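PDB 3LM3: DUF3863 domain-containing protein from Parabacteroides distasonis, which is of unknown function but is probably a glycoside hydrolase or deacetylase. Local coordinates for residues G183-P188 with E366-L371; Y190-S195 with C200-G205; D338-F343 with K442-L447. One frame throughout, in Å; residues are numbered along the deposited sequence.

Contact 1 of 3, residues G183-P188 with E366-L371; sequences GADGSP and EFRLAL
Arg368, on strand 367-374 of the four-stranded antiparallel sheet, sends its guanidinium group into the loop 183-188 that follows strand 168-172, joining the sheet to a loop far away in sequence by a buried salt bridge. The grip is end-on and bifurcated: both terminal nitrogens converge on one carboxylate oxygen, with Asp185 OD1 lying 3.0 Å from Arg368 NH1 and 3.0 Å from Arg368 NH2. Asp185 OD1 sits at the edge of the guanidinium group, close to its plane, but the two donors reach it from above the carboxylate, on the same face, the two flat groups being turned 60° apart. A weak third bond runs from Arg368 NH2 to Asp185 OD2 at 3.3 Å. Arg368 NH1 also donates to the backbone Ser187 O at 2.9 Å. Gly186 packs flat against the arginine, its CA 3.4 Å above the guanidinium plane and over the centre. The arginine chain is extended from CG to NE, which brings NH1 and NH2 to Asp185 and Ser187.

Further out, Asp386 on the adjacent strand 383-389 forms a second salt bridge with Arg368 NH2, so the buried positive charge is shared by two acids. Trp174 NE1 shares Ser187 O with the arginine. The Asp185 carboxylate is held from its other oxygen, where Asn416 ND2 and Gln417 NE2 both bond to OD2.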
loop_
_atom_site.group_PDB
_atom_site.type_symbol
_atom_site.label_atom_id
_atom_site.label_comp_id
_atom_site.label_asym_id
_atom_site.label_seq_id
_atom_site.Cartn_x
_atom_site.Cartn_y
_atom_site.Cartn_z
ATOM N N GLY A 183 -3.229 12.202 6.221
ATOM C CA GLY A 183 -4.394 11.347 6.120
ATOM C C GLY A 183 -4.663 10.947 4.695
ATOM O O GLY A 183 -4.714 11.796 3.834
ATOM N N ALA A 184 -4.854 9.646 4.473
ATOM C CA ALA A 184 -5.426 9.145 3.244
ATOM C C ALA A 184 -6.338 7.975 3.540
ATOM O O ALA A 184 -6.390 7.044 2.763
ATOM C CB ALA A 184 -4.313 8.686 2.295
ATOM N N ASP A 185 -7.092 8.022 4.633
ATOM C CA ASP A 185 -8.031 6.945 4.922
ATOM C C ASP A 185 -9.290 7.129 4.057
ATOM O O ASP A 185 -9.541 8.201 3.521
ATOM C CB ASP A 185 -8.439 6.876 6.419
ATOM C CG ASP A 185 -9.082 5.539 6.819
ATOM O OD1 ASP A 185 -9.011 4.522 6.064
ATOM O OD2 ASP A 185 -9.634 5.478 7.956
ATOM N N GLY A 186 -10.060 6.060 3.925
ATOM C CA GLY A 186 -11.359 6.082 3.281
ATOM C C GLY A 186 -11.507 5.217 2.057
ATOM O O GLY A 186 -12.645 4.961 1.608
ATOM N N SER A 187 -10.391 4.814 1.461
ATOM C CA SER A 187 -10.398 4.057 0.213
ATOM C C SER A 187 -10.609 2.569 0.429
ATOM O O SER A 187 -10.491 2.074 1.556
ATOM C CB SER A 187 -9.095 4.277 -0.531
ATOM O OG SER A 187 -8.008 3.491 -0.002
ATOM N N PRO A 188 -10.866 1.819 -0.651
ATOM C CA PRO A 188 -10.652 0.372 -0.590
ATOM C C PRO A 188 -9.189 0.051 -0.395
ATOM O O PRO A 188 -8.319 0.840 -0.754
ATOM C CB PRO A 188 -11.106 -0.139 -1.980
ATOM C CG PRO A 188 -11.993 0.988 -2.516
ATOM C CD PRO A 188 -11.331 2.244 -1.994
ATOM N N GLU A 366 -19.479 1.538 -4.479
ATOM C CA GLU A 366 -20.321 2.560 -3.879
ATOM C C GLU A 366 -20.068 2.854 -2.403
ATOM O O GLU A 366 -20.460 3.913 -1.948
ATOM C CB GLU A 366 -21.783 2.269 -4.152
ATOM C CG GLU A 366 -22.142 2.531 -5.618
ATOM C CD GLU A 366 -23.631 2.374 -5.903
ATOM O OE1 GLU A 366 -24.130 1.236 -5.859
ATOM O OE2 GLU A 366 -24.272 3.407 -6.160
ATOM N N PHE A 367 -19.433 1.935 -1.674
ATOM C CA PHE A 367 -19.072 2.191 -0.281
ATOM C C PHE A 367 -18.079 1.155 0.236
ATOM O O PHE A 367 -17.903 0.083 -0.357
ATOM C CB PHE A 367 -20.303 2.208 0.633
ATOM C CG PHE A 367 -21.041 0.889 0.726
ATOM C CD1 PHE A 367 -22.071 0.585 -0.155
ATOM C CD2 PHE A 367 -20.727 -0.039 1.710
ATOM C CE1 PHE A 367 -22.775 -0.623 -0.048
ATOM C CE2 PHE A 367 -21.411 -1.256 1.807
ATOM C CZ PHE A 367 -22.439 -1.542 0.916
ATOM N N ARG A 368 -17.458 1.504 1.357
ATOM C CA ARG A 368 -16.861 0.483 2.210
ATOM C C ARG A 368 -17.567 0.477 3.546
ATOM O O ARG A 368 -18.119 1.496 3.989
ATOM C CB ARG A 368 -15.341 0.678 2.367
ATOM C CG ARG A 368 -14.936 1.893 3.187
ATOM C CD ARG A 368 -13.451 2.019 3.418
ATOM N NE ARG A 368 -13.187 2.827 4.595
ATOM C CZ ARG A 368 -11.992 3.160 5.045
ATOM N NH1 ARG A 368 -10.893 2.880 4.348
ATOM N NH2 ARG A 368 -11.879 3.792 6.191
ATOM N N LEU A 369 -17.497 -0.672 4.195
ATOM C CA LEU A 369 -18.176 -0.930 5.453
ATOM C C LEU A 369 -17.331 -1.881 6.291
ATOM O O LEU A 369 -16.931 -2.918 5.801
ATOM C CB LEU A 369 -19.536 -1.578 5.204
ATOM C CG LEU A 369 -20.343 -2.116 6.388
ATOM C CD1 LEU A 369 -20.910 -0.962 7.235
ATOM C CD2 LEU A 369 -21.518 -3.000 5.893
ATOM N N ALA A 370 -17.134 -1.528 7.564
ATOM C CA ALA A 370 -16.476 -2.418 8.537
ATOM C C ALA A 370 -17.373 -2.674 9.738
ATOM O O ALA A 370 -17.934 -1.731 10.321
ATOM C CB ALA A 370 -15.183 -1.798 9.039
ATOM N N LEU A 371 -17.453 -3.942 10.128
ATOM C CA LEU A 371 -18.196 -4.378 11.295
ATOM C C LEU A 371 -17.185 -4.985 12.274
ATOM O O LEU A 371 -16.280 -5.733 11.855
ATOM C CB LEU A 371 -19.222 -5.443 10.896
ATOM C CG LEU A 371 -20.242 -5.040 9.837
ATOM C CD1 LEU A 371 -21.137 -6.253 9.491
ATOM C CD2 LEU A 371 -21.064 -3.862 10.304
#

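Contact 2 of 3, residues Y190-S195 with C200-G205; sequences YPFYPS and CKPAQG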
loop_
_atom_site.group_PDB
_atom_site.type_symbol
_atom_site.label_atom_id
_atom_site.label_comp_id
_atom_site.label_asym_id
_atom_site.label_seq_id
_atom_site.Cartn_x
_atom_site.Cartn_y
_atom_site.Cartn_z
ATOM N N TYR A 190 -7.965 -2.987 -1.555
ATOM C CA TYR A 190 -7.612 -3.782 -2.729
ATOM C C TYR A 190 -7.778 -2.914 -3.966
ATOM O O TYR A 190 -8.225 -1.743 -3.877
ATOM C CB TYR A 190 -8.434 -5.077 -2.788
ATOM C CG TYR A 190 -7.740 -6.354 -2.291
ATOM C CD1 TYR A 190 -6.726 -6.323 -1.327
ATOM C CD2 TYR A 190 -8.165 -7.590 -2.764
ATOM C CE1 TYR A 190 -6.120 -7.488 -0.898
ATOM C CE2 TYR A 190 -7.567 -8.770 -2.338
ATOM C CZ TYR A 190 -6.555 -8.715 -1.388
ATOM O OH TYR A 190 -6.019 -9.896 -0.893
ATOM N N PRO A 191 -7.381 -3.439 -5.135
ATOM C CA PRO A 191 -7.200 -2.542 -6.277
ATOM C C PRO A 191 -8.506 -1.989 -6.805
ATOM O O PRO A 191 -9.552 -2.647 -6.761
ATOM C CB PRO A 191 -6.541 -3.430 -7.322
ATOM C CG PRO A 191 -5.798 -4.443 -6.465
ATOM C CD PRO A 191 -6.760 -4.762 -5.363
ATOM N N PHE A 192 -8.450 -0.748 -7.290
ATOM C CA PHE A 192 -9.611 -0.094 -7.886
ATOM C C PHE A 192 -9.162 0.961 -8.883
ATOM O O PHE A 192 -8.015 1.400 -8.843
ATOM C CB PHE A 192 -10.510 0.559 -6.812
ATOM C CG PHE A 192 -9.826 1.664 -6.009
ATOM C CD1 PHE A 192 -8.971 1.349 -4.976
ATOM C CD2 PHE A 192 -10.049 3.012 -6.296
ATOM C CE1 PHE A 192 -8.349 2.336 -4.235
ATOM C CE2 PHE A 192 -9.408 4.007 -5.561
ATOM C CZ PHE A 192 -8.551 3.672 -4.547
ATOM N N TYR A 193 -10.083 1.361 -9.763
ATOM C CA TYR A 193 -9.870 2.518 -10.653
ATOM C C TYR A 193 -10.382 3.772 -9.939
ATOM O O TYR A 193 -11.551 3.831 -9.551
ATOM C CB TYR A 193 -10.629 2.308 -11.951
ATOM C CG TYR A 193 -10.177 1.158 -12.818
ATOM C CD1 TYR A 193 -9.036 1.244 -13.585
ATOM C CD2 TYR A 193 -10.943 0.019 -12.930
ATOM C CE1 TYR A 193 -8.667 0.230 -14.427
ATOM C CE2 TYR A 193 -10.560 -1.034 -13.764
ATOM C CZ TYR A 193 -9.451 -0.913 -14.534
ATOM O OH TYR A 193 -9.020 -1.929 -15.393
ATOM N N PRO A 194 -9.513 4.770 -9.740
ATOM C CA PRO A 194 -9.921 5.960 -9.008
ATOM C C PRO A 194 -10.796 6.899 -9.861
ATOM O O PRO A 194 -10.766 6.868 -11.100
ATOM C CB PRO A 194 -8.596 6.614 -8.660
ATOM C CG PRO A 194 -7.701 6.239 -9.858
ATOM C CD PRO A 194 -8.106 4.853 -10.191
ATOM N N SER A 195 -11.565 7.705 -9.153
ATOM C CA SER A 195 -12.370 8.772 -9.728
ATOM C C SER A 195 -11.556 10.040 -9.981
ATOM O O SER A 195 -10.663 10.391 -9.206
ATOM C CB SER A 195 -13.447 9.121 -8.713
ATOM O OG SER A 195 -14.323 10.146 -9.150
ATOM N N CYS A 200 -8.930 8.404 -3.565
ATOM C CA CYS A 200 -9.422 7.363 -2.664
ATOM C C CYS A 200 -10.802 6.814 -3.051
ATOM O O CYS A 200 -11.274 5.813 -2.465
ATOM C CB CYS A 200 -9.544 7.916 -1.255
ATOM S SG CYS A 200 -7.957 8.163 -0.423
ATOM N N LYS A 201 -11.478 7.473 -3.998
ATOM C CA LYS A 201 -12.845 7.138 -4.393
ATOM C C LYS A 201 -12.825 6.278 -5.655
ATOM O O LYS A 201 -12.245 6.694 -6.672
ATOM C CB LYS A 201 -13.635 8.433 -4.686
ATOM C CG LYS A 201 -15.008 8.175 -5.227
ATOM C CD LYS A 201 -15.860 9.458 -5.379
ATOM C CE LYS A 201 -16.955 9.237 -6.425
ATOM N NZ LYS A 201 -18.078 10.218 -6.189
ATOM N N PRO A 202 -13.462 5.113 -5.652
ATOM C CA PRO A 202 -13.656 4.433 -6.932
ATOM C C PRO A 202 -14.453 5.267 -7.959
ATOM O O PRO A 202 -15.458 5.884 -7.616
ATOM C CB PRO A 202 -14.422 3.164 -6.555
ATOM C CG PRO A 202 -14.053 2.920 -5.085
ATOM C CD PRO A 202 -13.978 4.328 -4.526
ATOM N N ALA A 203 -13.986 5.299 -9.203
ATOM C CA ALA A 203 -14.773 5.877 -10.289
ATOM C C ALA A 203 -16.158 5.235 -10.301
ATOM O O ALA A 203 -16.305 4.015 -10.229
ATOM C CB ALA A 203 -14.046 5.678 -11.634
ATOM N N GLN A 204 -17.184 6.068 -10.407
ATOM C CA GLN A 204 -18.556 5.591 -10.389
ATOM C C GLN A 204 -19.058 5.176 -11.776
ATOM O O GLN A 204 -20.001 4.405 -11.890
ATOM C CB GLN A 204 -19.488 6.668 -9.810
ATOM C CG GLN A 204 -19.133 7.020 -8.337
ATOM C CD GLN A 204 -19.264 5.840 -7.406
ATOM O OE1 GLN A 204 -20.368 5.357 -7.161
ATOM N NE2 GLN A 204 -18.135 5.356 -6.890
ATOM N N GLY A 205 -18.415 5.679 -12.810
ATOM C CA GLY A 205 -18.866 5.420 -14.173
ATOM C C GLY A 205 -17.903 5.969 -15.203
ATOM O O GLY A 205 -16.807 6.399 -14.875
#
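Residues 190-195 and 200-205 meet where Pro194 and Pro202 form an antiparallel, non-hydrogen-bonded pair with CA atoms 4.5 Å apart, an isolated bridge that closes the short connection 196-199 as the chain turns a corner at Cys200 and Lys201. Ala203 N donates to Tyr193 O at 2.9 Å, and Ser195 N to Lys201 O at 2.8 Å. The proline side chains diverge; the bonds come from the flanking residues, as in any non-hydrogen-bonded pair, so the prolines' lack of an N-H costs nothing here.

Phe192 lies obliquely against the chain at Cys200-Pro202, its CD2 3.9 Å from Pro202 CA. The extended Lys201 chain runs alongside Ser195, with Lys201 CG 3.9 Å from Ser195 CB. Their polar ends turn to other partners: Lys201 NZ to Glu197 and Ser195 OG to Asp208. Ala203 CB rests on Pro194 O at 3.5 Å.

Asn336 bridges the two segments by donating to both Tyr193 O and Ala203 O. Tyr193 packs on Arg330 of helix 322-332 and bonds through its hydroxyl to Tyr333 O, while Phe192 is tied by its backbone to Asn214 on strand 213-216, an outermost strand of the three-stranded parallel sheet.

Contact 3 of 3, residues D338-F343 with K442-L447; sequences DWNYRF and KYYPEL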
loop_
_atom_site.group_PDB
_atom_site.type_symbol
_atom_site.label_atom_id
_atom_site.label_comp_id
_atom_site.label_asym_id
_atom_site.label_seq_id
_atom_site.Cartn_x
_atom_site.Cartn_y
_atom_site.Cartn_z
ATOM N N ASP A 338 -16.881 -4.613 -11.499
ATOM C CA ASP A 338 -16.390 -5.975 -11.663
ATOM C C ASP A 338 -15.833 -6.590 -10.377
ATOM O O ASP A 338 -15.550 -7.790 -10.363
ATOM C CB ASP A 338 -15.291 -6.027 -12.738
ATOM C CG ASP A 338 -15.809 -5.770 -14.131
ATOM O OD1 ASP A 338 -17.048 -5.788 -14.349
ATOM O OD2 ASP A 338 -14.954 -5.582 -15.038
ATOM N N TRP A 339 -15.666 -5.789 -9.322
ATOM C CA TRP A 339 -15.102 -6.280 -8.072
ATOM C C TRP A 339 -15.983 -5.961 -6.878
ATOM O O TRP A 339 -16.805 -5.063 -6.905
ATOM C CB TRP A 339 -13.691 -5.732 -7.822
ATOM C CG TRP A 339 -13.577 -4.236 -7.838
ATOM C CD1 TRP A 339 -13.217 -3.461 -8.902
ATOM C CD2 TRP A 339 -13.788 -3.330 -6.738
ATOM N NE1 TRP A 339 -13.181 -2.151 -8.542
ATOM C CE2 TRP A 339 -13.549 -2.033 -7.226
ATOM C CE3 TRP A 339 -14.145 -3.486 -5.403
ATOM C CZ2 TRP A 339 -13.681 -0.906 -6.430
ATOM C CZ3 TRP A 339 -14.264 -2.354 -4.609
ATOM C CH2 TRP A 339 -14.055 -1.083 -5.135
ATOM N N ASN A 340 -15.813 -6.762 -5.834
ATOM C CA ASN A 340 -16.561 -6.628 -4.606
ATOM C C ASN A 340 -15.739 -7.407 -3.591
ATOM O O ASN A 340 -15.662 -8.622 -3.679
ATOM C CB ASN A 340 -17.981 -7.194 -4.784
ATOM C CG ASN A 340 -18.869 -6.966 -3.593
ATOM O OD1 ASN A 340 -18.418 -6.871 -2.476
ATOM N ND2 ASN A 340 -20.178 -6.869 -3.855
ATOM N N TYR A 341 -15.044 -6.706 -2.697
ATOM C CA TYR A 341 -14.084 -7.337 -1.800
ATOM C C TYR A 341 -14.625 -7.514 -0.387
ATOM O O TYR A 341 -15.342 -6.648 0.141
ATOM C CB TYR A 341 -12.810 -6.530 -1.709
ATOM C CG TYR A 341 -12.168 -6.181 -3.024
ATOM C CD1 TYR A 341 -11.790 -7.165 -3.943
ATOM C CD2 TYR A 341 -11.890 -4.859 -3.345
ATOM C CE1 TYR A 341 -11.158 -6.843 -5.138
ATOM C CE2 TYR A 341 -11.258 -4.515 -4.537
ATOM C CZ TYR A 341 -10.907 -5.514 -5.432
ATOM O OH TYR A 341 -10.236 -5.191 -6.601
ATOM N N ARG A 342 -14.301 -8.658 0.189
ATOM C CA ARG A 342 -14.662 -8.990 1.560
ATOM C C ARG A 342 -13.449 -9.567 2.268
ATOM O O ARG A 342 -12.665 -10.309 1.658
ATOM C CB ARG A 342 -15.779 -10.027 1.586
ATOM C CG ARG A 342 -17.088 -9.494 1.052
ATOM C CD ARG A 342 -18.127 -10.586 0.912
ATOM N NE ARG A 342 -17.662 -11.555 -0.059
ATOM C CZ ARG A 342 -18.067 -12.814 -0.182
ATOM N NH1 ARG A 342 -19.006 -13.321 0.624
ATOM N NH2 ARG A 342 -17.532 -13.575 -1.143
ATOM N N PHE A 343 -13.314 -9.209 3.547
ATOM C CA PHE A 343 -12.318 -9.776 4.436
ATOM C C PHE A 343 -12.915 -10.073 5.787
ATOM O O PHE A 343 -13.813 -9.356 6.227
ATOM C CB PHE A 343 -11.129 -8.819 4.619
ATOM C CG PHE A 343 -10.467 -8.455 3.335
ATOM C CD1 PHE A 343 -9.555 -9.310 2.744
ATOM C CD2 PHE A 343 -10.772 -7.269 2.692
ATOM C CE1 PHE A 343 -8.999 -9.002 1.510
ATOM C CE2 PHE A 343 -10.183 -6.954 1.447
ATOM C CZ PHE A 343 -9.291 -7.822 0.877
ATOM N N LYS A 442 -28.648 -3.393 -0.936
ATOM C CA LYS A 442 -28.389 -3.545 -2.376
ATOM C C LYS A 442 -27.236 -4.488 -2.662
ATOM O O LYS A 442 -27.270 -5.249 -3.632
ATOM C CB LYS A 442 -28.075 -2.176 -2.986
ATOM C CG LYS A 442 -27.679 -2.170 -4.466
ATOM C CD LYS A 442 -27.468 -0.746 -4.953
ATOM C CE LYS A 442 -26.862 -0.683 -6.351
ATOM N NZ LYS A 442 -26.812 0.727 -6.838
ATOM N N TYR A 443 -26.193 -4.415 -1.833
ATOM C CA TYR A 443 -25.050 -5.288 -1.989
ATOM C C TYR A 443 -25.048 -6.499 -1.066
ATOM O O TYR A 443 -24.667 -7.593 -1.493
ATOM C CB TYR A 443 -23.754 -4.482 -1.794
ATOM C CG TYR A 443 -23.432 -3.533 -2.903
ATOM C CD1 TYR A 443 -23.990 -2.280 -2.949
ATOM C CD2 TYR A 443 -22.533 -3.889 -3.922
ATOM C CE1 TYR A 443 -23.712 -1.407 -3.962
ATOM C CE2 TYR A 443 -22.238 -3.023 -4.937
ATOM C CZ TYR A 443 -22.827 -1.774 -4.973
ATOM O OH TYR A 443 -22.548 -0.865 -5.959
ATOM N N TYR A 444 -25.401 -6.306 0.214
ATOM C CA TYR A 444 -25.261 -7.332 1.254
ATOM C C TYR A 444 -26.562 -7.406 2.087
ATOM O O TYR A 444 -26.584 -7.041 3.274
ATOM C CB TYR A 444 -24.053 -7.060 2.184
ATOM C CG TYR A 444 -22.802 -6.601 1.447
ATOM C CD1 TYR A 444 -22.137 -7.451 0.577
ATOM C CD2 TYR A 444 -22.320 -5.307 1.607
ATOM C CE1 TYR A 444 -20.995 -7.021 -0.125
ATOM C CE2 TYR A 444 -21.162 -4.869 0.906
ATOM C CZ TYR A 444 -20.537 -5.723 0.044
ATOM O OH TYR A 444 -19.400 -5.280 -0.622
ATOM N N PRO A 445 -27.647 -7.881 1.458
ATOM C CA PRO A 445 -28.945 -7.926 2.156
ATOM C C PRO A 445 -28.905 -8.766 3.437
ATOM O O PRO A 445 -29.633 -8.473 4.391
ATOM C CB PRO A 445 -29.893 -8.533 1.103
ATOM C CG PRO A 445 -29.008 -9.323 0.191
ATOM C CD PRO A 445 -27.694 -8.547 0.143
ATOM N N GLU A 446 -28.043 -9.781 3.465
ATOM C CA GLU A 446 -27.885 -10.645 4.631
ATOM C C GLU A 446 -27.439 -9.922 5.917
ATOM O O GLU A 446 -27.641 -10.424 7.026
ATOM C CB GLU A 446 -26.922 -11.796 4.310
ATOM C CG GLU A 446 -25.426 -11.428 4.221
ATOM C CD GLU A 446 -24.980 -10.840 2.874
ATOM O OE1 GLU A 446 -25.835 -10.510 2.009
ATOM O OE2 GLU A 446 -23.747 -10.690 2.698
ATOM N N LEU A 447 -26.802 -8.758 5.773
ATOM C CA LEU A 447 -26.366 -7.983 6.933
ATOM C C LEU A 447 -27.504 -7.258 7.652
ATOM O O LEU A 447 -27.320 -6.774 8.772
ATOM C CB LEU A 447 -25.318 -6.933 6.496
ATOM C CG LEU A 447 -24.013 -7.476 5.931
ATOM C CD1 LEU A 447 -23.081 -6.290 5.660
ATOM C CD2 LEU A 447 -23.408 -8.451 6.886
HETATM O O HOH W 1 -21.487 -11.071 1.628
#
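Asn340 and Tyr444 approach from opposite directions and meet through the amide oxygen and the phenol: Tyr444 OH donates to Asn340 OD1 at 2.6 Å. The amide and ring planes stand 70° apart. Asn340 OD1 lies at the edge of the ring, in its plane, while the hydroxyl is tilted 29° from the carbonyl plane. Asn340 CG lies opposite its backbone N (chi1 -174°), a setting that extends the short side chain from beside Tyr341 toward the C-terminal segment.

The amide's other arm reaches Tyr443 of the 442-447 segment. Asn340 ND2 comes to the edge of that ring, 3.8 Å from Tyr443 CD2, with the planes again steeply inclined; this is van der Waals packing. The two tyrosines are themselves fitted together, Tyr443 CB lying 3.6 Å above the centre of the Tyr444 ring. Beyond them, Glu446 OE2 accepts a hydrogen bond from a water at 2.5 Å, and this water makes a weak, long link to Arg342 NH1.

Asn364 ND2 also bonds to Tyr444 OH, and Glu366 takes the hydroxyl of Tyr443, so both phenols are engaged by the turn between strands 357-363 and 367-374. The donation from Tyr444 OH is consistent with OD1 facing the phenol and ND2 facing Tyr443. The opposite charges of Arg342 and Glu446 are probably coupled only loosely, since Arg342 NH1 and Glu446 OE2 are 5.8 Å apart.

How the contacts relate
All three contacts lie on the same side of the chain's centre and touch pairwise. Contact 2 is nested within the loop closed by contact 1, their centres about 11 Å apart; Cys200 O packs against Ser187 CB at 3.3 Å. Contacts 1 and 3, about 13 Å between centres, reach the same antiparallel sheet and join through Glu366, whose OE1 lies 2.9 Å from Lys442 NZ in a salt bridge. Contacts 2 and 3, about 16 Å between centres, meet through Pro191 O and Tyr341 OH, 2.6 Å apart in a probable hydrogen bond. Bound di(hydroxyethyl)ether lies about 9 Å from the side chain of Tyr193, and about 8 Å from that of Tyr341.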